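Local coordinates for protein RNA-dependent RNA Polymerase (Bombyx mori cytoplasmic polyhedrosis virus, PDB 6TZ0) that copies RNA from an RNA template, synthesising plus strands in transcription and probably the complementary minus strands in genome replication, at residues H413-A416 with W417-L421; S446-R449 with I450-Q453; E464-F467 with K468-K471; D495-F498 with L499-M502. All blocks are in the same frame, centred on the assembly; numbering follows the deposited sequence.

All four contacts are local ones within the central polymerase domain, and they come in chain order on helix 413-422, the turn from strand 442-446 into helix 449-455, helix 464-469 and the consecutive pair 494-499 and 501-508. Contact 4 lies between its neighbours in space: its centre is about 11 Å from that of contact 1 and about 12 Å from that of contact 3, and it touches both, through aromatic rings and a salt bridge respectively. It thereby joins the helix of contact 1 to that of contact 3, whose centres are about 20 Å apart and which do not touch. Contact 2, centred about 14 Å from contact 1, packs beside contacts 1 and 4. All lie away from the nucleotide- and metal-binding sites of the polymerase.

Contact 1: H413-A416 with W417-L421; sequences HDEA and WLNFL
Glu415 and Asn419 meet one turn apart on the α-helix 413-422, whose successive i to i+4 backbone bonds run through the whole contact: Trp417 N donates to His413 O, Leu418 N to Asp414 O, Asn419 N to Glu415 O and Phe420 N to Ala416 O. The buried flank is tightly packed. Trp417 turns its CG opposite the backbone N (chi1 167°), which carries the indole away from His413-Ala416, and one face of the ring is covered by Leu421 CD1, lying toward the rim. Phe498 and Phe501 meet the same indole edge to face, so this flank is joined to helices 494-499 and 501-508. Asp414 is buried as well; its carboxylate is held by Tyr460 OH and by a salt bridge to Arg461. The side chain of the partly exposed Leu418 lies by the Asp414 carbonyl, CD1 being 3.3 Å from Asp414 O. Packing is looser on the solvent side, at the partly exposed Glu415 and the exposed Asn419. The bend at chi2 (67°) brings the glutamate carboxylate nearer the next turn, where it meets the amide at an angle, the two planes 68° apart, and Glu415 OE2 stays 3.6 Å from Asn419 OD1. No hydrogen bond joins these side chains. The Asn419 amide folds back over the preceding turn instead, with ND2 2.9 Å from Glu415 O but at too poor an angle to bond, and 3.6 Å from Glu415 CG.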
loop_
_atom_site.group_PDB
_atom_site.type_symbol
_atom_site.label_atom_id
_atom_site.label_comp_id
_atom_site.label_asym_id
_atom_site.label_seq_id
_atom_site.Cartn_x
_atom_site.Cartn_y
_atom_site.Cartn_z
ATOM N N HIS A 413 -15.394 13.099 9.861
ATOM C CA HIS A 413 -14.456 12.683 8.832
ATOM C C HIS A 413 -13.129 13.421 8.889
ATOM O O HIS A 413 -12.132 12.917 8.358
ATOM C CB HIS A 413 -15.107 12.852 7.463
ATOM C CG HIS A 413 -16.315 11.989 7.273
ATOM N ND1 HIS A 413 -16.232 10.640 7.005
ATOM C CD2 HIS A 413 -17.634 12.275 7.350
ATOM C CE1 HIS A 413 -17.448 10.138 6.903
ATOM N NE2 HIS A 413 -18.317 11.108 7.114
ATOM N N ASP A 414 -13.082 14.576 9.547
ATOM C CA ASP A 414 -11.824 15.290 9.714
ATOM C C ASP A 414 -10.918 14.580 10.708
ATOM O O ASP A 414 -9.717 14.401 10.456
ATOM C CB ASP A 414 -12.116 16.710 10.168
ATOM C CG ASP A 414 -12.838 17.493 9.120
ATOM O OD1 ASP A 414 -12.649 17.156 7.947
ATOM O OD2 ASP A 414 -13.588 18.431 9.454
ATOM N N GLU A 415 -11.481 14.171 11.845
ATOM C CA GLU A 415 -10.731 13.384 12.811
ATOM C C GLU A 415 -10.349 12.028 12.237
ATOM O O GLU A 415 -9.276 11.508 12.552
ATOM C CB GLU A 415 -11.547 13.233 14.093
ATOM C CG GLU A 415 -10.832 12.544 15.240
ATOM C CD GLU A 415 -9.678 13.354 15.795
ATOM O OE1 GLU A 415 -9.716 14.596 15.706
ATOM O OE2 GLU A 415 -8.727 12.745 16.324
ATOM N N ALA A 416 -11.185 11.476 11.354
ATOM C CA ALA A 416 -10.844 10.230 10.679
ATOM C C ALA A 416 -9.674 10.411 9.720
ATOM O O ALA A 416 -8.812 9.536 9.625
ATOM C CB ALA A 416 -12.064 9.686 9.943
ATOM N N TRP A 417 -9.618 11.543 9.016
ATOM C CA TRP A 417 -8.486 11.830 8.137
ATOM C C TRP A 417 -7.193 12.028 8.918
ATOM O O TRP A 417 -6.131 11.531 8.515
ATOM C CB TRP A 417 -8.801 13.058 7.284
ATOM C CG TRP A 417 -7.629 13.635 6.564
ATOM C CD1 TRP A 417 -7.001 14.807 6.851
ATOM C CD2 TRP A 417 -6.931 13.070 5.452
ATOM N NE1 TRP A 417 -5.966 15.015 5.987
ATOM C CE2 TRP A 417 -5.898 13.963 5.116
ATOM C CE3 TRP A 417 -7.080 11.902 4.704
ATOM C CZ2 TRP A 417 -5.020 13.721 4.072
ATOM C CZ3 TRP A 417 -6.210 11.668 3.669
ATOM C CH2 TRP A 417 -5.192 12.570 3.363
ATOM N N LEU A 418 -7.265 12.731 10.050
ATOM C CA LEU A 418 -6.077 12.887 10.886
ATOM C C LEU A 418 -5.620 11.564 11.494
ATOM O O LEU A 418 -4.412 11.313 11.582
ATOM C CB LEU A 418 -6.330 13.924 11.978
ATOM C CG LEU A 418 -5.945 15.375 11.684
ATOM C CD1 LEU A 418 -6.795 16.016 10.613
ATOM C CD2 LEU A 418 -6.050 16.172 12.959
ATOM N N ASN A 419 -6.556 10.695 11.887
ATOM C CA ASN A 419 -6.177 9.376 12.382
ATOM C C ASN A 419 -5.635 8.493 11.271
ATOM O O ASN A 419 -4.805 7.617 11.525
ATOM C CB ASN A 419 -7.370 8.695 13.043
ATOM C CG ASN A 419 -7.804 9.389 14.310
ATOM O OD1 ASN A 419 -6.979 9.864 15.084
ATOM N ND2 ASN A 419 -9.110 9.445 14.535
ATOM N N PHE A 420 -6.099 8.701 10.046
ATOM C CA PHE A 420 -5.580 7.963 8.907
ATOM C C PHE A 420 -4.154 8.383 8.590
ATOM O O PHE A 420 -3.352 7.573 8.116
ATOM C CB PHE A 420 -6.511 8.199 7.722
ATOM C CG PHE A 420 -6.124 7.483 6.478
ATOM C CD1 PHE A 420 -6.370 6.131 6.332
ATOM C CD2 PHE A 420 -5.552 8.177 5.429
ATOM C CE1 PHE A 420 -6.032 5.484 5.171
ATOM C CE2 PHE A 420 -5.208 7.535 4.273
ATOM C CZ PHE A 420 -5.459 6.189 4.143
ATOM N N LEU A 421 -3.825 9.652 8.831
ATOM C CA LEU A 421 -2.450 10.092 8.621
ATOM C C LEU A 421 -1.536 9.620 9.746
ATOM O O LEU A 421 -0.408 9.183 9.492
ATOM C CB LEU A 421 -2.387 11.609 8.483
ATOM C CG LEU A 421 -3.030 12.150 7.216
ATOM C CD1 LEU A 421 -2.979 13.646 7.248
ATOM C CD2 LEU A 421 -2.331 11.615 5.992
#

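Contact 2: S446-R449 with I450-Q453; sequences SNSR and IVMQ
Ser448 and Val451 meet at the start of helix 449-455, where the serine is the N-cap. Its hydroxyl sits between the backbone N and the carbonyl carbon (chi1 69°), and from there OG accepts a weak capping bond from Val451 N at 3.4 Å. The valine side chain leans against the same oxygen, its CG2 3.3 Å from Ser448 OG, while its other methyl, CG1, lies 3.9 Å from Ser446 CB. Val451 is thus set against both serines. Ser446 points toward the helix and closes an ST turn: its OG accepts from Ser448 N at 3.2 Å, almost straight at 173°. Both hydroxyls are also hydrogen-bonded to Ser980, that of Ser446 to the backbone O and that of Ser448 to OG, so the cap is tied to a distant part of the chain. Arg449, its chain extended from CG to NE, bonds Leu492 O and Asn494 OD1 through its guanidinium. A weak bond from Met452 N to Ser448 O opens the helical pattern, and Gln453 N continues it, donating to Arg449 O at 2.9 Å. Strand 442-446 ends at Ser446 and leads through the ST turn into the helix, Val451 and Met452 rest on Leu436 of strand 434-437, and Arg449, Ile450 and Gln453 pack on helix 413-422.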
loop_
_atom_site.group_PDB
_atom_site.type_symbol
_atom_site.label_atom_id
_atom_site.label_comp_id
_atom_site.label_asym_id
_atom_site.label_seq_id
_atom_site.Cartn_x
_atom_site.Cartn_y
_atom_site.Cartn_z
ATOM N N SER A 446 11.018 16.818 5.421
ATOM C CA SER A 446 10.416 15.649 6.039
ATOM C C SER A 446 9.826 14.757 4.960
ATOM O O SER A 446 9.598 15.183 3.827
ATOM C CB SER A 446 9.341 16.047 7.050
ATOM O OG SER A 446 8.795 14.899 7.671
ATOM N N ASN A 447 9.574 13.510 5.338
ATOM C CA ASN A 447 8.882 12.560 4.486
ATOM C C ASN A 447 7.639 11.979 5.137
ATOM O O ASN A 447 7.035 11.062 4.571
ATOM C CB ASN A 447 9.831 11.431 4.062
ATOM C CG ASN A 447 10.496 10.739 5.238
ATOM O OD1 ASN A 447 10.257 11.067 6.398
ATOM N ND2 ASN A 447 11.325 9.751 4.935
ATOM N N SER A 448 7.253 12.466 6.311
ATOM C CA SER A 448 6.047 11.987 6.961
ATOM C C SER A 448 4.848 12.788 6.487
ATOM O O SER A 448 4.950 13.987 6.216
ATOM C CB SER A 448 6.170 12.097 8.476
ATOM O OG SER A 448 6.177 13.450 8.863
ATOM N N ARG A 449 3.701 12.118 6.399
ATOM C CA ARG A 449 2.489 12.788 5.956
ATOM C C ARG A 449 1.929 13.709 7.027
ATOM O O ARG A 449 1.237 14.677 6.703
ATOM C CB ARG A 449 1.447 11.756 5.542
ATOM C CG ARG A 449 1.822 11.016 4.292
ATOM C CD ARG A 449 0.712 10.114 3.828
ATOM N NE ARG A 449 1.085 9.416 2.606
ATOM C CZ ARG A 449 0.911 9.909 1.386
ATOM N NH1 ARG A 449 0.366 11.101 1.221
ATOM N NH2 ARG A 449 1.277 9.207 0.329
ATOM N N ILE A 450 2.242 13.454 8.293
ATOM C CA ILE A 450 1.640 14.260 9.345
ATOM C C ILE A 450 2.376 15.595 9.513
ATOM O O ILE A 450 1.748 16.611 9.825
ATOM C CB ILE A 450 1.551 13.440 10.648
ATOM C CG1 ILE A 450 0.594 14.100 11.635
ATOM C CG2 ILE A 450 2.909 13.187 11.270
ATOM C CD1 ILE A 450 -0.842 14.103 11.159
ATOM N N VAL A 451 3.679 15.653 9.235
ATOM C CA VAL A 451 4.373 16.939 9.238
ATOM C C VAL A 451 4.004 17.743 7.999
ATOM O O VAL A 451 3.827 18.964 8.066
ATOM C CB VAL A 451 5.894 16.716 9.373
ATOM C CG1 VAL A 451 6.676 17.996 9.178
ATOM C CG2 VAL A 451 6.201 16.172 10.742
ATOM N N MET A 452 3.829 17.058 6.869
ATOM C CA MET A 452 3.316 17.683 5.652
ATOM C C MET A 452 1.920 18.258 5.859
ATOM O O MET A 452 1.598 19.330 5.339
ATOM C CB MET A 452 3.328 16.646 4.530
ATOM C CG MET A 452 2.695 17.020 3.203
ATOM S SD MET A 452 3.448 18.275 2.172
ATOM C CE MET A 452 2.092 18.612 1.052
ATOM N N GLN A 453 1.088 17.574 6.640
ATOM C CA GLN A 453 -0.245 18.089 6.927
ATOM C C GLN A 453 -0.194 19.230 7.936
ATOM O O GLN A 453 -0.997 20.165 7.863
ATOM C CB GLN A 453 -1.136 16.946 7.417
ATOM C CG GLN A 453 -2.566 17.338 7.719
ATOM C CD GLN A 453 -3.306 17.831 6.504
ATOM O OE1 GLN A 453 -3.222 17.248 5.430
ATOM N NE2 GLN A 453 -4.025 18.926 6.664
#

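Contact 3: E464-F467 with K468-K471; sequences ERIF and KSLK
Lys468 N donates to Glu464 O at 2.9 Å, the shortest sound bond within 464-471, and Ser469 N follows with Arg465 O at 3.0 Å. Next in line is Ile466 O, which accepts from Leu470 N at 3.1 Å; the Ser469 hydroxyl also points at it, at a doubtful, too short distance. Leu470 N has a second, weak bond to Phe467 O. The first three backbone bonds are the i to i+4 pattern of the short α-helix 464-469, while the weak one spans only three residues; the side chains fan out to different partners. On one side Phe467 and Leu470 lie together, with Leu470 CD1 set at the edge of the ring, near its plane, and 4.2 Å from Phe467 CD1; the ring is swung there with CG opposite the carbonyl carbon (chi1 -53°). Both residues pack on Gly327 of the neighbouring Viral structural protein 4 chain, so this apolar pair forms part of the interface between the two proteins. Arg465 leads into the polymerase instead, where its guanidinium pairs with Asp495, bonds the backbone oxygens of Glu459 and Tyr460 and makes a cation-pi contact with Phe498. The ammonium of Lys468, at the end of a chain bent at chi3, is salt-bridged to Glu459.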
loop_
_atom_site.group_PDB
_atom_site.type_symbol
_atom_site.label_atom_id
_atom_site.label_comp_id
_atom_site.label_asym_id
_atom_site.label_seq_id
_atom_site.Cartn_x
_atom_site.Cartn_y
_atom_site.Cartn_z
ATOM N N GLU A 464 -8.786 25.395 -3.648
ATOM C CA GLU A 464 -7.759 25.380 -4.683
ATOM C C GLU A 464 -6.651 24.376 -4.412
ATOM O O GLU A 464 -5.849 24.111 -5.313
ATOM C CB GLU A 464 -7.165 26.776 -4.844
ATOM C CG GLU A 464 -8.134 27.770 -5.455
ATOM C CD GLU A 464 -8.444 27.459 -6.910
ATOM O OE1 GLU A 464 -7.539 26.978 -7.624
ATOM O OE2 GLU A 464 -9.595 27.684 -7.340
ATOM N N ARG A 465 -6.601 23.818 -3.203
ATOM C CA ARG A 465 -5.641 22.779 -2.854
ATOM C C ARG A 465 -5.805 21.533 -3.722
ATOM O O ARG A 465 -4.813 20.932 -4.156
ATOM C CB ARG A 465 -5.805 22.456 -1.371
ATOM C CG ARG A 465 -4.975 21.325 -0.874
ATOM C CD ARG A 465 -4.976 21.265 0.634
ATOM N NE ARG A 465 -6.285 21.055 1.242
ATOM C CZ ARG A 465 -6.819 19.866 1.497
ATOM N NH1 ARG A 465 -8.006 19.787 2.074
ATOM N NH2 ARG A 465 -6.166 18.757 1.183
ATOM N N ILE A 466 -7.049 21.175 -4.038
ATOM C CA ILE A 466 -7.327 19.981 -4.832
ATOM C C ILE A 466 -6.862 20.170 -6.273
ATOM O O ILE A 466 -6.227 19.286 -6.870
ATOM C CB ILE A 466 -8.830 19.664 -4.764
ATOM C CG1 ILE A 466 -9.291 19.553 -3.306
ATOM C CG2 ILE A 466 -9.139 18.414 -5.535
ATOM C CD1 ILE A 466 -8.605 18.477 -2.509
ATOM N N PHE A 467 -7.144 21.340 -6.847
ATOM C CA PHE A 467 -6.719 21.597 -8.215
ATOM C C PHE A 467 -5.215 21.785 -8.296
ATOM O O PHE A 467 -4.611 21.470 -9.321
ATOM C CB PHE A 467 -7.426 22.825 -8.778
ATOM C CG PHE A 467 -8.913 22.768 -8.663
ATOM C CD1 PHE A 467 -9.636 21.784 -9.303
ATOM C CD2 PHE A 467 -9.595 23.752 -7.972
ATOM C CE1 PHE A 467 -11.007 21.742 -9.206
ATOM C CE2 PHE A 467 -10.963 23.723 -7.877
ATOM C CZ PHE A 467 -11.670 22.720 -8.497
ATOM N N LYS A 468 -4.598 22.287 -7.227
ATOM C CA LYS A 468 -3.143 22.334 -7.167
ATOM C C LYS A 468 -2.548 20.931 -7.149
ATOM O O LYS A 468 -1.502 20.684 -7.759
ATOM C CB LYS A 468 -2.708 23.125 -5.934
ATOM C CG LYS A 468 -1.220 23.318 -5.802
ATOM C CD LYS A 468 -0.891 24.191 -4.610
ATOM C CE LYS A 468 -1.117 23.439 -3.313
ATOM N NZ LYS A 468 -0.670 24.225 -2.129
ATOM N N SER A 469 -3.213 19.993 -6.474
ATOM C CA SER A 469 -2.736 18.614 -6.469
ATOM C C SER A 469 -2.919 17.913 -7.801
ATOM O O SER A 469 -2.158 16.990 -8.106
ATOM C CB SER A 469 -3.462 17.799 -5.424
ATOM O OG SER A 469 -4.817 17.610 -5.785
ATOM N N LEU A 470 -3.908 18.316 -8.599
ATOM C CA LEU A 470 -4.067 17.721 -9.929
ATOM C C LEU A 470 -2.940 18.069 -10.902
ATOM O O LEU A 470 -2.916 17.522 -12.008
ATOM C CB LEU A 470 -5.393 18.141 -10.557
ATOM C CG LEU A 470 -6.670 17.553 -9.972
ATOM C CD1 LEU A 470 -7.869 18.179 -10.637
ATOM C CD2 LEU A 470 -6.669 16.059 -10.155
ATOM N N LYS A 471 -2.027 18.963 -10.531
ATOM C CA LYS A 471 -0.916 19.371 -11.373
ATOM C C LYS A 471 0.342 18.546 -11.122
ATOM O O LYS A 471 1.205 18.469 -12.001
ATOM C CB LYS A 471 -0.642 20.850 -11.112
ATOM C CG LYS A 471 0.217 21.582 -12.108
ATOM C CD LYS A 471 0.450 22.989 -11.593
ATOM C CE LYS A 471 -0.849 23.779 -11.583
ATOM N NZ LYS A 471 -0.662 25.189 -11.165
#

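Contact 4: D495-F498 with L499-M502; sequences DRLF and LSFM
Leu499 and Phe498, followed by Ser500, carry most of this buried contact. Leu499 is anchored through its backbone, N donating to Asp495 O at 3.0 Å, and its side chain stays by the same oxygen, where CG rests 3.6 Å from Asp495 O, before reaching Ile466 of helix 464-469 and Glu612 of helix 604-614. Phe498 stacks its ring on Phe579. Its carbonyl stays with the chain ahead: Phe498 O accepts a weak bond from Phe501 N at 3.3 Å. Ser500 turns its hydroxyl back on the preceding turn. With chi1 at 64° the group is brought to Leu497 O, to which OG donates at 3.1 Å, approaching from well above the carbonyl plane, and it has a further weak bond with Ala642 N. Arg496 reaches outward to Ala472 O, where the like-charged Lys334 of the Viral structural protein 4 chain is close. The i to i+4 bonding seen at Leu499 is not carried on at Ser500, whose backbone (phi -91°, psi 14°) departs from helical values, as expected of a break between two consecutive helices, here 494-499 and 501-508 of the polymerase domain.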
loop_
_atom_site.group_PDB
_atom_site.type_symbol
_atom_site.label_atom_id
_atom_site.label_comp_id
_atom_site.label_asym_id
_atom_site.label_seq_id
_atom_site.Cartn_x
_atom_site.Cartn_y
_atom_site.Cartn_z
ATOM N N ASP A 495 -3.046 15.262 -0.882
ATOM C CA ASP A 495 -4.308 15.744 -1.413
ATOM C C ASP A 495 -4.917 14.795 -2.435
ATOM O O ASP A 495 -6.143 14.620 -2.453
ATOM C CB ASP A 495 -4.103 17.125 -2.012
ATOM C CG ASP A 495 -3.570 18.110 -1.008
ATOM O OD1 ASP A 495 -3.919 17.993 0.184
ATOM O OD2 ASP A 495 -2.767 18.979 -1.406
ATOM N N ARG A 496 -4.094 14.155 -3.270
ATOM C CA ARG A 496 -4.584 13.014 -4.033
ATOM C C ARG A 496 -4.963 11.858 -3.123
ATOM O O ARG A 496 -5.866 11.086 -3.455
ATOM C CB ARG A 496 -3.548 12.537 -5.043
ATOM C CG ARG A 496 -3.368 13.411 -6.244
ATOM C CD ARG A 496 -2.379 12.736 -7.166
ATOM N NE ARG A 496 -2.048 13.517 -8.350
ATOM C CZ ARG A 496 -2.712 13.440 -9.495
ATOM N NH1 ARG A 496 -3.752 12.627 -9.608
ATOM N NH2 ARG A 496 -2.334 14.178 -10.528
ATOM N N LEU A 497 -4.286 11.722 -1.984
ATOM C CA LEU A 497 -4.707 10.739 -0.996
ATOM C C LEU A 497 -6.017 11.157 -0.348
ATOM O O LEU A 497 -6.822 10.312 0.049
ATOM C CB LEU A 497 -3.611 10.560 0.050
ATOM C CG LEU A 497 -3.752 9.397 1.025
ATOM C CD1 LEU A 497 -3.670 8.092 0.276
ATOM C CD2 LEU A 497 -2.708 9.458 2.112
ATOM N N PHE A 498 -6.247 12.464 -0.243
ATOM C CA PHE A 498 -7.471 12.974 0.352
ATOM C C PHE A 498 -8.663 12.797 -0.574
ATOM O O PHE A 498 -9.789 12.637 -0.098
ATOM C CB PHE A 498 -7.283 14.445 0.709
ATOM C CG PHE A 498 -8.456 15.061 1.400
ATOM C CD1 PHE A 498 -8.688 14.817 2.739
ATOM C CD2 PHE A 498 -9.326 15.888 0.710
ATOM C CE1 PHE A 498 -9.758 15.385 3.381
ATOM C CE2 PHE A 498 -10.402 16.456 1.347
ATOM C CZ PHE A 498 -10.617 16.204 2.684
ATOM N N LEU A 499 -8.444 12.839 -1.890
ATOM C CA LEU A 499 -9.551 12.633 -2.821
ATOM C C LEU A 499 -10.060 11.199 -2.792
ATOM O O LEU A 499 -11.245 10.953 -3.034
ATOM C CB LEU A 499 -9.144 13.010 -4.240
ATOM C CG LEU A 499 -9.057 14.500 -4.523
ATOM C CD1 LEU A 499 -8.581 14.717 -5.944
ATOM C CD2 LEU A 499 -10.420 15.124 -4.298
ATOM N N SER A 500 -9.190 10.244 -2.501
ATOM C CA SER A 500 -9.603 8.854 -2.431
ATOM C C SER A 500 -10.030 8.425 -1.037
ATOM O O SER A 500 -10.151 7.223 -0.791
ATOM C CB SER A 500 -8.468 7.958 -2.916
ATOM O OG SER A 500 -7.348 8.057 -2.059
ATOM N N PHE A 501 -10.268 9.363 -0.124
ATOM C CA PHE A 501 -10.523 8.969 1.254
ATOM C C PHE A 501 -11.998 8.681 1.496
ATOM O O PHE A 501 -12.338 7.724 2.199
ATOM C CB PHE A 501 -10.012 10.037 2.211
ATOM C CG PHE A 501 -10.133 9.654 3.646
ATOM C CD1 PHE A 501 -9.329 8.658 4.169
ATOM C CD2 PHE A 501 -11.032 10.294 4.477
ATOM C CE1 PHE A 501 -9.433 8.297 5.488
ATOM C CE2 PHE A 501 -11.138 9.935 5.794
ATOM C CZ PHE A 501 -10.336 8.936 6.301
ATOM N N MET A 502 -12.887 9.496 0.938
ATOM C CA MET A 502 -14.315 9.230 1.086
ATOM C C MET A 502 -14.818 8.018 0.291
ATOM O O MET A 502 -15.701 7.317 0.817
ATOM C CB MET A 502 -15.105 10.509 0.766
ATOM C CG MET A 502 -16.607 10.425 1.017
ATOM S SD MET A 502 -17.087 10.057 2.710
ATOM C CE MET A 502 -16.816 11.636 3.492
#